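Local coordinates for cyclic di-GMP-binding protein XC_3703 (Xanthomonas campestris pv. campestris, PDB 5B7W), which binds the second messenger cyclic di-GMP and regulates virulence and biofilm formation, enhancing DNA binding by a LysR-type transcriptional regulator when the nucleotide is absent, at residues F4-E9 / L154-F159; Q107-L112 / D126-T131; K33-K38 / S50-F55; G44-Q49 / R91-V96; T95-I100 / D149-L154. All blocks are in the same frame, centred on the assembly; numbering follows the deposited sequence.

Overall arrangement
The five contacts follow the two RRM-like domains. Contacts 1 and 2 belong to the domain formed by the first strand and the C-terminal part: contact 1 pairs strand 3-7 with strand 155-160, and contact 2, the most buried of the five, packs helix 102-114 on strand 127-132 through aliphatic side chains alone. Contacts 3 and 4 share strand 46-51 in the other domain, where main-chain bonds dominate; contact 3 lies at the surface, about 38 Å from contact 1 between centres. Contact 5, about 5 Å from the chain's centre, shares Thr95 and Val96 with contact 4 and Leu154 with contact 1, and joins the domains by one lysine bond and leucine packing.

Contact 1 (F4-E9 / L154-F159); sequences FDVISE and LQFDNF
Strands 4-7 and 155-159 run antiparallel, their axes 4.8 Å apart at closest approach, and Asp5-Asp157 and Ile7-Gln155 form hydrogen-bonded pairs on either side of the non-hydrogen-bonded pair Val6-Phe156. This joins the first strand to the last, at one edge of the RRM-like sheet of the domain that contains both chain ends. The bond from Ile7 N to Gln155 O is nearly straight, 176° at the hydrogen. On the face of Val6 and Phe156, Phe4 CE2 lies 3.5 Å from Phe156 CD1, with the two ring planes 67° apart, while Val6 CG2 meets the Phe156 ring at its edge. Phe159 completes the aromatic cluster: Phe4 CB sits over the centre of its ring, 3.7 Å from the centroid, in a CH-pi contact. The Phe159 side chain also approaches Arg135, a cyclic di-GMP site by similarity. On the other face, the carboxylates of Asp5 and Asp157 share a water, and Arg129 of strand 127-132 forms a salt bridge with Asp5 and a hydrogen bond with Asn158 OD1. Gln155 extends the pairing beyond the strand. Its chain bends at CG (chi2 92°), bringing the amide beside Glu9: OE1 accepts Glu9 N at 2.9 Å through an in-plane lone pair, and NE2 donates to a water that in turn donates to Glu9 O at 2.6 Å.

Contact 2 (Q107-L112 / D126-T131); sequences QLVAKL and DKLRVT
Leu128 meets the helix with both of its methyl groups. CD2 lies 3.6 Å from Leu108 CB, and CD1 lies 3.9 Å from Val109 CG2, so the branched end of one strand residue touches two consecutive helix residues. The trans first torsion of Leu128 (chi1 -176°) sets CG opposite the backbone N, and the second (chi2 69°) turns the methyls toward these separate partners. One turn further along the helix, Leu112 CD1 reaches Val130 CG2 at 4.3 Å and, at the margin of contact, Leu128 CD2 at 4.5 Å. No hydrogen bond crosses between the segments; apolar packing holds them together. This is the helix-on-sheet layer of an RRM-like domain, in which helices 102-114 and 135-146 cover one side of a four-stranded antiparallel sheet. The axes of helix 107-112 and strand 127-131 approach to 10.4 Å, and their chain directions differ by 27°. Beyond the first shell, Leu145 of helix 135-146 touches both Leu108 and Leu112, Ala141 adds to the packing on Leu112, and Ala121 of strand 119-124 lies against Val109 and Leu112. Main-chain bonds fix the strand beneath them: Leu128 pairs with Val6 and Val130 with Phe4 on one flank, whereas Arg129 pairs with Gln122 and Thr131 with Glu120 on the other.

Contact 3 (K33-K38 / S50-F55); sequences KGVEAK and SAPSDF
Val35 and Pro52 set their side chains aslant to each other, with Val35 CG1 touching the pyrrolidine ring at CD, 3.7 Å away, and lying almost as near to CG. The first torsion of Val35 (chi1 162°) turns CG1 away from the backbone N, placing this branch against the proline. The same CD also lies 3.5 Å from Glu36 O, so Pro52 packs on both a side chain and a carbonyl of the incoming loop. Next along the chain, the methyl carbons Ala37 CB and Ala51 CB stand 4.2 Å apart. At the strand end, Ser50 holds OG between its backbone N and carbonyl carbon (chi1 60°), which brings OG within 3.2 Å of Lys38 CG; the lysine chain then bends and carries its amino group away. A water joins Ser50 OG to Lys38 O. The backbones bond here as well: Lys38 N donates to Ser50 O at 3.2 Å, and the return bond from Ser50 N to Lys38 O is weak. Together these bonds define an antiparallel hydrogen-bonded pair at the start of edge strand 38-42, where a loop joins the RRM-like sheet beside helix 54-70, for which Ser53 is the N-cap.

Contact 4 (G44-Q49 / R91-V96); sequences GKVINQ and RQKVTV
Ile47 and Val94 exchange both backbone bonds of an antiparallel hydrogen-bonded pair: Ile47 N donates to Val94 O at 2.8 Å, and Val94 N returns a bond to Ile47 O at 2.9 Å. Gln49 and Gln92 repeat the exchange, while beyond strand 46-49 Val96 N donates to Lys45 O at 2.7 Å, with a C=O...N angle of 174°. Lys45 and Val46 both face Glu42, forming a classic beta bulge. The glutamine amides extend side by side, their planes 37° apart, with Gln49 NE2 3.0 Å from Gln92 OE1. Their amide nitrogens have acceptors outside the pair: Gln49 NE2 bonds Thr61 OG1, and Gln92 NE2 bonds Gly81 O. On the opposite face, the aliphatic part of Lys93 crosses Val46 at a slant, with Lys93 CG 3.6 Å from Val46 CG1. These are the two central strands of the sheet: Ile47 faces helices 12-26 and 54-70, Val94 leans on strand 78-85, and Asn48 pairs through its backbone with Glu40 of strand 38-42.

Contact 5 (T95-I100 / D149-L154); sequences TVKQGI and DFELPL
The linker leaving strand 90-96 meets the loop before the last strand here, at the junction between the two RRM-like domains. Lys97 makes the polar link: its NZ donates to Glu151 O at 2.9 Å, nearly head-on to the carbonyl (C=O...N angle 162°). The chain bends at chi3 (-55°), which folds the amino end round to that carbonyl. Glu151 OE2 stays 4.5 Å from Lys97 NZ, too far for a salt bridge; within this pair the lysine bonds the main-chain oxygen. At the next residue, Leu152 CD2 packs 3.4 Å from Gly99 O. Further along, Ile100 CD1 and Leu154 CD2 meet at 4.1 Å, their side chains crossing at about a right angle. Within the linker, Gln98 NE2 folds back to donate to Val96 O at 2.7 Å. Main-chain bonds anchor the linker to both domains, from Lys97 to Cys77 and from Gly99 to Ser8; Ile100 lies against Val6 of strand 3-7 and Leu108 of helix 102-114, while Pro153 packs on Asp74 and Cys77.

Contact 1 (F4-E9 / L154-F159)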
# COMPACT_ATOMS: atom_id res chain seq x y z
N PHE A 4 -17.95 -8.06 8.33
CA PHE A 4 -16.50 -8.12 8.24
C PHE A 4 -15.99 -6.70 8.00
O PHE A 4 -16.76 -5.77 7.76
CB PHE A 4 -16.04 -9.06 7.12
CG PHE A 4 -16.36 -8.57 5.74
CD1 PHE A 4 -17.60 -8.82 5.17
CD2 PHE A 4 -15.43 -7.86 5.00
CE1 PHE A 4 -17.90 -8.36 3.90
CE2 PHE A 4 -15.72 -7.40 3.73
CZ PHE A 4 -16.96 -7.65 3.18
N ASP A 5 -14.67 -6.55 8.07
CA ASP A 5 -14.02 -5.26 7.88
C ASP A 5 -13.21 -5.27 6.60
O ASP A 5 -12.44 -6.20 6.35
CB ASP A 5 -13.12 -4.91 9.07
CG ASP A 5 -13.87 -4.23 10.19
OD1 ASP A 5 -15.02 -3.79 9.96
OD2 ASP A 5 -13.31 -4.14 11.31
N VAL A 6 -13.39 -4.23 5.79
CA VAL A 6 -12.51 -3.96 4.66
C VAL A 6 -11.39 -3.07 5.16
O VAL A 6 -11.64 -1.94 5.62
CB VAL A 6 -13.26 -3.31 3.49
CG1 VAL A 6 -12.34 -3.14 2.29
CG2 VAL A 6 -14.49 -4.13 3.12
N ILE A 7 -10.16 -3.56 5.11
CA ILE A 7 -9.01 -2.83 5.63
C ILE A 7 -7.98 -2.65 4.52
O ILE A 7 -8.03 -3.31 3.48
CB ILE A 7 -8.38 -3.53 6.85
CG1 ILE A 7 -7.78 -4.88 6.44
CG2 ILE A 7 -9.39 -3.71 7.96
CD1 ILE A 7 -7.12 -5.62 7.57
N SER A 8 -7.05 -1.74 4.77
CA SER A 8 -5.90 -1.51 3.89
C SER A 8 -4.71 -1.27 4.82
O SER A 8 -4.43 -0.14 5.22
CB SER A 8 -6.13 -0.33 2.95
OG SER A 8 -5.09 -0.25 2.00
N GLU A 9 -4.02 -2.36 5.16
CA GLU A 9 -2.96 -2.32 6.15
C GLU A 9 -1.71 -3.00 5.62
O GLU A 9 -1.78 -3.89 4.77
CB GLU A 9 -3.40 -2.99 7.46
CG GLU A 9 -4.54 -2.27 8.16
CD GLU A 9 -4.92 -2.92 9.48
OE1 GLU A 9 -4.39 -4.02 9.77
OE2 GLU A 9 -5.74 -2.34 10.21
N LEU A 154 -6.68 -4.10 -0.74
CA LEU A 154 -7.75 -4.39 0.20
C LEU A 154 -7.52 -5.76 0.83
O LEU A 154 -7.22 -6.73 0.13
CB LEU A 154 -9.12 -4.35 -0.47
CG LEU A 154 -9.56 -3.02 -1.09
CD1 LEU A 154 -10.97 -3.14 -1.65
CD2 LEU A 154 -9.47 -1.90 -0.07
N GLN A 155 -7.65 -5.82 2.15
CA GLN A 155 -7.72 -7.07 2.89
C GLN A 155 -9.03 -7.11 3.67
O GLN A 155 -9.74 -6.11 3.78
CB GLN A 155 -6.52 -7.25 3.83
CG GLN A 155 -5.17 -7.06 3.17
CD GLN A 155 -4.68 -5.63 3.25
OE1 GLN A 155 -4.68 -5.03 4.33
NE2 GLN A 155 -4.25 -5.09 2.12
N PHE A 156 -9.35 -8.29 4.20
CA PHE A 156 -10.63 -8.49 4.87
C PHE A 156 -10.41 -9.35 6.10
O PHE A 156 -9.78 -10.41 6.02
CB PHE A 156 -11.64 -9.15 3.92
CG PHE A 156 -11.68 -8.54 2.55
CD1 PHE A 156 -12.50 -7.46 2.27
CD2 PHE A 156 -10.88 -9.04 1.53
CE1 PHE A 156 -12.52 -6.90 1.01
CE2 PHE A 156 -10.90 -8.48 0.27
CZ PHE A 156 -11.72 -7.41 0.01
N ASP A 157 -10.94 -8.90 7.24
CA ASP A 157 -10.76 -9.60 8.50
C ASP A 157 -11.91 -9.24 9.43
O ASP A 157 -12.90 -8.62 9.01
CB ASP A 157 -9.40 -9.27 9.13
CG ASP A 157 -9.32 -7.83 9.62
OD1 ASP A 157 -10.12 -6.98 9.17
OD2 ASP A 157 -8.44 -7.55 10.47
N ASN A 158 -11.78 -9.63 10.70
CA ASN A 158 -12.75 -9.30 11.75
C ASN A 158 -14.16 -9.75 11.38
O ASN A 158 -15.13 -9.01 11.52
CB ASN A 158 -12.71 -7.80 12.07
CG ASN A 158 -13.30 -7.48 13.43
OD1 ASN A 158 -13.92 -6.43 13.62
ND2 ASN A 158 -13.11 -8.39 14.38
N PHE A 159 -14.25 -10.98 10.89
CA PHE A 159 -15.54 -11.57 10.54
C PHE A 159 -16.32 -11.88 11.81
O PHE A 159 -15.92 -12.74 12.60
CB PHE A 159 -15.33 -12.84 9.71
CG PHE A 159 -14.82 -12.58 8.32
CD1 PHE A 159 -13.50 -12.20 8.11
CD2 PHE A 159 -15.65 -12.73 7.22
CE1 PHE A 159 -13.03 -11.97 6.83
CE2 PHE A 159 -15.19 -12.50 5.94
CZ PHE A 159 -13.87 -12.11 5.75
O HOH W 1 -10.63 -5.00 11.57
O HOH W 2 -2.01 -3.38 2.24
O HOH W 3 -7.07 -4.97 11.29

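Contact 2 (Q107-L112 / D126-T131)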
# COMPACT_ATOMS: atom_id res chain seq x y z
N GLN A 107 -16.15 6.02 -1.99
CA GLN A 107 -16.01 5.29 -3.24
C GLN A 107 -16.30 3.81 -3.03
O GLN A 107 -16.97 3.19 -3.85
CB GLN A 107 -14.62 5.50 -3.84
CG GLN A 107 -14.30 6.96 -4.10
CD GLN A 107 -12.95 7.16 -4.78
OE1 GLN A 107 -12.36 6.20 -5.25
NE2 GLN A 107 -12.46 8.40 -4.81
N LEU A 108 -15.84 3.25 -1.91
CA LEU A 108 -16.08 1.82 -1.70
C LEU A 108 -17.56 1.54 -1.51
O LEU A 108 -18.06 0.50 -1.96
CB LEU A 108 -15.26 1.27 -0.54
CG LEU A 108 -13.80 1.00 -0.91
CD1 LEU A 108 -13.06 0.33 0.25
CD2 LEU A 108 -13.77 0.14 -2.16
N VAL A 109 -18.30 2.47 -0.90
CA VAL A 109 -19.73 2.26 -0.72
C VAL A 109 -20.46 2.40 -2.06
O VAL A 109 -21.45 1.71 -2.32
CB VAL A 109 -20.28 3.22 0.35
CG1 VAL A 109 -21.78 3.02 0.59
CG2 VAL A 109 -19.51 3.04 1.66
N ALA A 110 -19.93 3.24 -2.96
CA ALA A 110 -20.68 3.60 -4.15
C ALA A 110 -20.69 2.49 -5.20
O ALA A 110 -21.71 2.26 -5.85
CB ALA A 110 -20.16 4.91 -4.76
N LYS A 111 -19.56 1.79 -5.39
CA LYS A 111 -19.59 0.66 -6.32
C LYS A 111 -20.31 -0.54 -5.70
O LYS A 111 -20.90 -1.36 -6.42
CB LYS A 111 -18.18 0.25 -6.71
CG LYS A 111 -17.28 1.32 -7.30
CD LYS A 111 -15.82 0.85 -7.10
CE LYS A 111 -14.80 2.00 -7.31
NZ LYS A 111 -14.83 2.61 -8.64
N LEU A 112 -20.30 -0.64 -4.36
CA LEU A 112 -21.15 -1.63 -3.71
C LEU A 112 -22.62 -1.37 -4.02
O LEU A 112 -23.35 -2.28 -4.43
CB LEU A 112 -20.94 -1.65 -2.19
CG LEU A 112 -19.66 -2.23 -1.56
CD1 LEU A 112 -19.68 -2.07 -0.04
CD2 LEU A 112 -19.46 -3.69 -1.94
N ASP A 126 -10.73 4.30 9.86
CA ASP A 126 -10.08 4.09 8.57
C ASP A 126 -10.43 2.74 7.96
O ASP A 126 -9.75 2.29 7.03
CB ASP A 126 -8.57 4.23 8.72
CG ASP A 126 -7.98 3.28 9.74
OD1 ASP A 126 -8.76 2.68 10.51
OD2 ASP A 126 -6.74 3.13 9.78
N LYS A 127 -11.47 2.08 8.47
CA LYS A 127 -11.93 0.80 7.96
C LYS A 127 -13.38 0.92 7.50
O LYS A 127 -14.10 1.85 7.88
CB LYS A 127 -11.82 -0.30 9.02
CG LYS A 127 -10.42 -0.48 9.60
CD LYS A 127 -10.42 -1.54 10.70
CE LYS A 127 -9.01 -1.82 11.19
NZ LYS A 127 -8.98 -2.97 12.13
N LEU A 128 -13.80 -0.04 6.68
CA LEU A 128 -15.17 -0.12 6.19
C LEU A 128 -15.77 -1.44 6.64
O LEU A 128 -15.33 -2.51 6.20
CB LEU A 128 -15.22 0.01 4.67
CG LEU A 128 -16.61 0.03 4.05
CD1 LEU A 128 -17.34 1.32 4.40
CD2 LEU A 128 -16.55 -0.17 2.54
N ARG A 129 -16.77 -1.38 7.51
CA ARG A 129 -17.48 -2.58 7.94
C ARG A 129 -18.67 -2.82 7.02
O ARG A 129 -19.48 -1.92 6.79
CB ARG A 129 -17.95 -2.47 9.39
CG ARG A 129 -18.59 -3.76 9.89
CD ARG A 129 -18.90 -3.71 11.38
NE ARG A 129 -17.69 -3.61 12.19
CZ ARG A 129 -16.82 -4.59 12.39
NH1 ARG A 129 -15.75 -4.39 13.14
NH2 ARG A 129 -17.01 -5.79 11.83
N VAL A 130 -18.76 -4.04 6.50
CA VAL A 130 -19.81 -4.44 5.58
C VAL A 130 -20.71 -5.44 6.28
O VAL A 130 -20.22 -6.43 6.84
CB VAL A 130 -19.22 -5.03 4.29
CG1 VAL A 130 -20.32 -5.50 3.36
CG2 VAL A 130 -18.33 -4.01 3.60
N THR A 131 -22.01 -5.19 6.26
CA THR A 131 -23.00 -6.06 6.89
C THR A 131 -24.00 -6.55 5.86
O THR A 131 -24.41 -5.79 4.97
CB THR A 131 -23.74 -5.34 8.03
OG1 THR A 131 -24.62 -4.35 7.48
CG2 THR A 131 -22.75 -4.67 8.98

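Contact 3 (K33-K38 / S50-F55)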
# COMPACT_ATOMS: atom_id res chain seq x y z
N LYS A 33 28.54 1.27 -6.53
CA LYS A 33 29.86 1.25 -5.91
C LYS A 33 30.20 2.60 -5.31
O LYS A 33 30.17 3.63 -5.99
CB LYS A 33 30.91 0.83 -6.96
CG LYS A 33 31.28 1.90 -8.01
CD LYS A 33 30.13 2.21 -8.97
CE LYS A 33 30.43 3.40 -9.86
NZ LYS A 33 29.18 4.03 -10.37
N GLY A 34 30.47 2.61 -4.00
CA GLY A 34 30.77 3.83 -3.28
C GLY A 34 29.80 4.97 -3.50
O GLY A 34 30.09 6.12 -3.17
N VAL A 35 28.63 4.66 -4.07
CA VAL A 35 27.63 5.67 -4.42
C VAL A 35 26.76 5.92 -3.20
O VAL A 35 26.24 4.99 -2.58
CB VAL A 35 26.79 5.21 -5.62
CG1 VAL A 35 25.49 6.00 -5.69
CG2 VAL A 35 27.58 5.35 -6.91
N GLU A 36 26.60 7.20 -2.85
CA GLU A 36 25.81 7.58 -1.69
C GLU A 36 24.33 7.47 -2.05
O GLU A 36 23.76 8.37 -2.66
CB GLU A 36 26.18 8.99 -1.23
CG GLU A 36 27.67 9.18 -1.03
CD GLU A 36 27.99 10.23 0.02
OE1 GLU A 36 27.04 10.79 0.62
OE2 GLU A 36 29.19 10.50 0.25
N ALA A 37 23.72 6.35 -1.68
CA ALA A 37 22.31 6.11 -1.93
C ALA A 37 21.75 5.28 -0.79
O ALA A 37 22.46 4.45 -0.20
CB ALA A 37 22.08 5.40 -3.27
N LYS A 38 20.48 5.49 -0.48
CA LYS A 38 19.89 4.84 0.69
C LYS A 38 18.37 4.92 0.63
O LYS A 38 17.80 5.83 0.02
CB LYS A 38 20.40 5.50 1.98
CG LYS A 38 20.26 7.01 1.99
CD LYS A 38 20.89 7.64 3.22
CE LYS A 38 19.86 7.87 4.31
NZ LYS A 38 20.39 8.72 5.41
N SER A 50 17.03 8.39 -1.98
CA SER A 50 18.01 9.43 -2.28
C SER A 50 19.17 8.82 -3.05
O SER A 50 19.70 7.77 -2.66
CB SER A 50 18.52 10.11 -1.00
OG SER A 50 19.13 9.17 -0.14
N ALA A 51 19.57 9.47 -4.14
CA ALA A 51 20.65 9.01 -4.97
C ALA A 51 21.26 10.21 -5.67
O ALA A 51 20.67 11.31 -5.65
CB ALA A 51 20.18 7.97 -6.00
N PRO A 52 22.43 10.07 -6.28
CA PRO A 52 23.01 11.21 -7.01
C PRO A 52 22.18 11.68 -8.19
O PRO A 52 22.18 12.89 -8.48
CB PRO A 52 24.37 10.67 -7.48
CG PRO A 52 24.73 9.65 -6.46
CD PRO A 52 23.43 9.00 -6.05
N SER A 53 21.46 10.79 -8.88
CA SER A 53 20.78 11.16 -10.11
C SER A 53 19.34 10.65 -10.10
O SER A 53 18.97 9.77 -9.33
CB SER A 53 21.51 10.61 -11.34
OG SER A 53 21.48 9.20 -11.37
N ASP A 54 18.54 11.23 -11.00
CA ASP A 54 17.15 10.82 -11.16
C ASP A 54 17.06 9.37 -11.61
O ASP A 54 16.16 8.64 -11.18
CB ASP A 54 16.45 11.74 -12.17
CG ASP A 54 14.94 11.66 -12.09
OD1 ASP A 54 14.38 10.58 -12.37
OD2 ASP A 54 14.31 12.68 -11.76
N PHE A 55 17.97 8.93 -12.48
CA PHE A 55 17.92 7.56 -12.98
C PHE A 55 18.24 6.55 -11.88
O PHE A 55 17.66 5.46 -11.85
CB PHE A 55 18.89 7.39 -14.15
CG PHE A 55 19.16 5.96 -14.50
CD1 PHE A 55 18.20 5.21 -15.16
CD2 PHE A 55 20.36 5.36 -14.17
CE1 PHE A 55 18.43 3.88 -15.48
CE2 PHE A 55 20.60 4.04 -14.49
CZ PHE A 55 19.64 3.30 -15.15
O HOH W 4 16.99 8.51 1.56

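Contact 4 (G44-Q49 / R91-V96)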
# COMPACT_ATOMS: atom_id res chain seq x y z
N GLY A 44 7.34 4.69 9.88
CA GLY A 44 6.60 3.55 9.37
C GLY A 44 5.59 3.89 8.30
O GLY A 44 4.67 3.10 8.06
N LYS A 45 5.72 5.04 7.66
CA LYS A 45 4.78 5.50 6.64
C LYS A 45 5.47 5.99 5.38
O LYS A 45 4.94 5.77 4.28
CB LYS A 45 3.91 6.63 7.21
CG LYS A 45 3.14 6.27 8.47
CD LYS A 45 2.48 7.49 9.08
CE LYS A 45 1.56 7.11 10.23
NZ LYS A 45 0.97 5.75 10.05
N VAL A 46 6.61 6.65 5.49
CA VAL A 46 7.28 7.29 4.37
C VAL A 46 8.61 6.61 4.12
O VAL A 46 9.39 6.40 5.06
CB VAL A 46 7.48 8.80 4.62
CG1 VAL A 46 8.33 9.42 3.52
CG2 VAL A 46 6.13 9.50 4.71
N ILE A 47 8.87 6.26 2.87
CA ILE A 47 10.16 5.73 2.44
C ILE A 47 10.84 6.81 1.61
O ILE A 47 10.36 7.18 0.53
CB ILE A 47 10.02 4.43 1.63
CG1 ILE A 47 9.36 3.34 2.48
CG2 ILE A 47 11.38 3.97 1.13
CD1 ILE A 47 9.18 2.03 1.75
N ASN A 48 11.95 7.34 2.12
CA ASN A 48 12.71 8.37 1.42
C ASN A 48 13.81 7.72 0.60
O ASN A 48 14.68 7.02 1.15
CB ASN A 48 13.29 9.38 2.41
CG ASN A 48 12.24 10.34 2.94
OD1 ASN A 48 11.52 10.97 2.17
ND2 ASN A 48 12.16 10.46 4.26
N GLN A 49 13.78 7.93 -0.71
CA GLN A 49 14.82 7.47 -1.61
C GLN A 49 15.73 8.64 -1.96
O GLN A 49 15.25 9.76 -2.20
CB GLN A 49 14.23 6.88 -2.89
CG GLN A 49 13.04 5.95 -2.67
CD GLN A 49 12.60 5.26 -3.94
OE1 GLN A 49 12.72 4.04 -4.07
NE2 GLN A 49 12.09 6.03 -4.90
N ARG A 91 16.16 13.15 -4.70
CA ARG A 91 15.42 12.61 -3.58
C ARG A 91 13.96 12.44 -3.97
O ARG A 91 13.43 13.22 -4.76
CB ARG A 91 15.53 13.50 -2.33
CG ARG A 91 16.94 13.68 -1.80
CD ARG A 91 16.96 14.51 -0.53
NE ARG A 91 18.31 14.68 -0.00
CZ ARG A 91 18.90 13.83 0.83
NH1 ARG A 91 18.26 12.74 1.24
NH2 ARG A 91 20.14 14.06 1.26
N GLN A 92 13.32 11.42 -3.41
CA GLN A 92 11.92 11.15 -3.70
C GLN A 92 11.26 10.54 -2.48
O GLN A 92 11.81 9.62 -1.86
CB GLN A 92 11.76 10.22 -4.91
CG GLN A 92 10.33 10.06 -5.37
CD GLN A 92 10.19 9.06 -6.51
OE1 GLN A 92 11.01 8.16 -6.66
NE2 GLN A 92 9.15 9.23 -7.31
N LYS A 93 10.07 11.04 -2.15
CA LYS A 93 9.29 10.56 -1.02
C LYS A 93 8.23 9.58 -1.51
O LYS A 93 7.44 9.91 -2.41
CB LYS A 93 8.64 11.73 -0.28
CG LYS A 93 7.48 11.34 0.62
CD LYS A 93 6.93 12.56 1.34
CE LYS A 93 5.76 12.20 2.24
NZ LYS A 93 5.33 13.35 3.08
N VAL A 94 8.23 8.38 -0.95
CA VAL A 94 7.25 7.35 -1.29
C VAL A 94 6.40 7.10 -0.05
O VAL A 94 6.90 6.63 0.98
CB VAL A 94 7.93 6.05 -1.76
CG1 VAL A 94 6.89 5.06 -2.25
CG2 VAL A 94 8.94 6.36 -2.85
N THR A 95 5.11 7.42 -0.14
CA THR A 95 4.18 7.23 0.96
C THR A 95 3.61 5.82 0.89
O THR A 95 3.00 5.44 -0.12
CB THR A 95 3.06 8.27 0.92
OG1 THR A 95 3.61 9.57 1.13
CG2 THR A 95 2.03 7.97 2.00
N VAL A 96 3.81 5.04 1.95
CA VAL A 96 3.19 3.73 2.07
C VAL A 96 1.77 3.92 2.59
O VAL A 96 1.55 4.01 3.80
CB VAL A 96 4.01 2.80 2.99
CG1 VAL A 96 3.38 1.41 3.03
CG2 VAL A 96 5.45 2.73 2.51

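Contact 5 (T95-I100 / D149-L154)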
# COMPACT_ATOMS: atom_id res chain seq x y z
N THR A 95 5.11 7.42 -0.14
CA THR A 95 4.18 7.23 0.96
C THR A 95 3.61 5.82 0.89
O THR A 95 3.00 5.44 -0.12
CB THR A 95 3.06 8.27 0.92
OG1 THR A 95 3.61 9.57 1.13
CG2 THR A 95 2.03 7.97 2.00
N VAL A 96 3.81 5.04 1.95
CA VAL A 96 3.19 3.73 2.07
C VAL A 96 1.77 3.92 2.59
O VAL A 96 1.55 4.01 3.80
CB VAL A 96 4.01 2.80 2.99
CG1 VAL A 96 3.38 1.41 3.03
CG2 VAL A 96 5.45 2.73 2.51
N LYS A 97 0.81 4.00 1.67
CA LYS A 97 -0.57 4.31 2.05
C LYS A 97 -1.17 3.16 2.86
O LYS A 97 -1.06 1.99 2.48
CB LYS A 97 -1.41 4.57 0.80
CG LYS A 97 -0.98 5.79 -0.00
CD LYS A 97 -1.79 5.92 -1.29
CE LYS A 97 -1.72 4.65 -2.13
NZ LYS A 97 -2.52 4.76 -3.38
N GLN A 98 -1.79 3.51 3.98
CA GLN A 98 -2.47 2.56 4.85
C GLN A 98 -3.75 3.20 5.37
O GLN A 98 -3.83 4.41 5.55
CB GLN A 98 -1.59 2.12 6.03
CG GLN A 98 -0.20 1.65 5.64
CD GLN A 98 0.86 2.01 6.65
OE1 GLN A 98 1.03 1.34 7.67
NE2 GLN A 98 1.59 3.09 6.38
N GLY A 99 -4.76 2.36 5.60
CA GLY A 99 -6.05 2.85 6.06
C GLY A 99 -6.90 3.37 4.92
O GLY A 99 -6.38 3.83 3.90
N ILE A 100 -8.22 3.30 5.08
CA ILE A 100 -9.15 3.74 4.04
C ILE A 100 -9.72 5.09 4.46
O ILE A 100 -10.55 5.17 5.37
CB ILE A 100 -10.26 2.71 3.79
CG1 ILE A 100 -9.64 1.36 3.39
CG2 ILE A 100 -11.20 3.20 2.71
CD1 ILE A 100 -10.66 0.26 3.20
N ASP A 149 -11.37 -1.89 -9.53
CA ASP A 149 -10.32 -0.99 -10.03
C ASP A 149 -10.11 0.09 -8.97
O ASP A 149 -10.64 1.19 -9.05
CB ASP A 149 -10.71 -0.39 -11.38
CG ASP A 149 -9.53 0.18 -12.12
OD1 ASP A 149 -8.87 -0.58 -12.86
OD2 ASP A 149 -9.25 1.39 -11.98
N PHE A 150 -9.31 -0.25 -7.96
CA PHE A 150 -9.15 0.59 -6.78
C PHE A 150 -7.69 0.96 -6.58
O PHE A 150 -6.79 0.16 -6.85
CB PHE A 150 -9.68 -0.13 -5.53
CG PHE A 150 -10.06 0.79 -4.42
CD1 PHE A 150 -11.01 1.77 -4.61
CD2 PHE A 150 -9.47 0.67 -3.17
CE1 PHE A 150 -11.36 2.63 -3.59
CE2 PHE A 150 -9.82 1.53 -2.14
CZ PHE A 150 -10.77 2.50 -2.36
N GLU A 151 -7.47 2.18 -6.09
CA GLU A 151 -6.14 2.73 -5.85
C GLU A 151 -5.51 2.22 -4.56
O GLU A 151 -4.48 2.76 -4.14
CB GLU A 151 -6.20 4.26 -5.83
CG GLU A 151 -7.14 4.82 -4.78
CD GLU A 151 -7.24 6.33 -4.83
OE1 GLU A 151 -8.30 6.85 -5.24
OE2 GLU A 151 -6.25 7.01 -4.46
N LEU A 152 -6.11 1.22 -3.92
CA LEU A 152 -5.61 0.70 -2.66
C LEU A 152 -5.70 -0.82 -2.59
O LEU A 152 -6.70 -1.40 -3.03
CB LEU A 152 -6.37 1.27 -1.45
CG LEU A 152 -5.81 2.48 -0.71
CD1 LEU A 152 -6.24 3.78 -1.36
CD2 LEU A 152 -6.20 2.47 0.76
N PRO A 153 -4.69 -1.47 -2.03
CA PRO A 153 -4.82 -2.89 -1.70
C PRO A 153 -5.84 -3.08 -0.59
O PRO A 153 -5.88 -2.32 0.39
CB PRO A 153 -3.41 -3.28 -1.24
CG PRO A 153 -2.51 -2.19 -1.75
CD PRO A 153 -3.34 -0.95 -1.73
N LEU A 154 -6.68 -4.10 -0.74
CA LEU A 154 -7.75 -4.39 0.20
C LEU A 154 -7.52 -5.76 0.83
O LEU A 154 -7.22 -6.73 0.13
CB LEU A 154 -9.12 -4.35 -0.47
CG LEU A 154 -9.56 -3.02 -1.09
CD1 LEU A 154 -10.97 -3.14 -1.65
CD2 LEU A 154 -9.47 -1.90 -0.07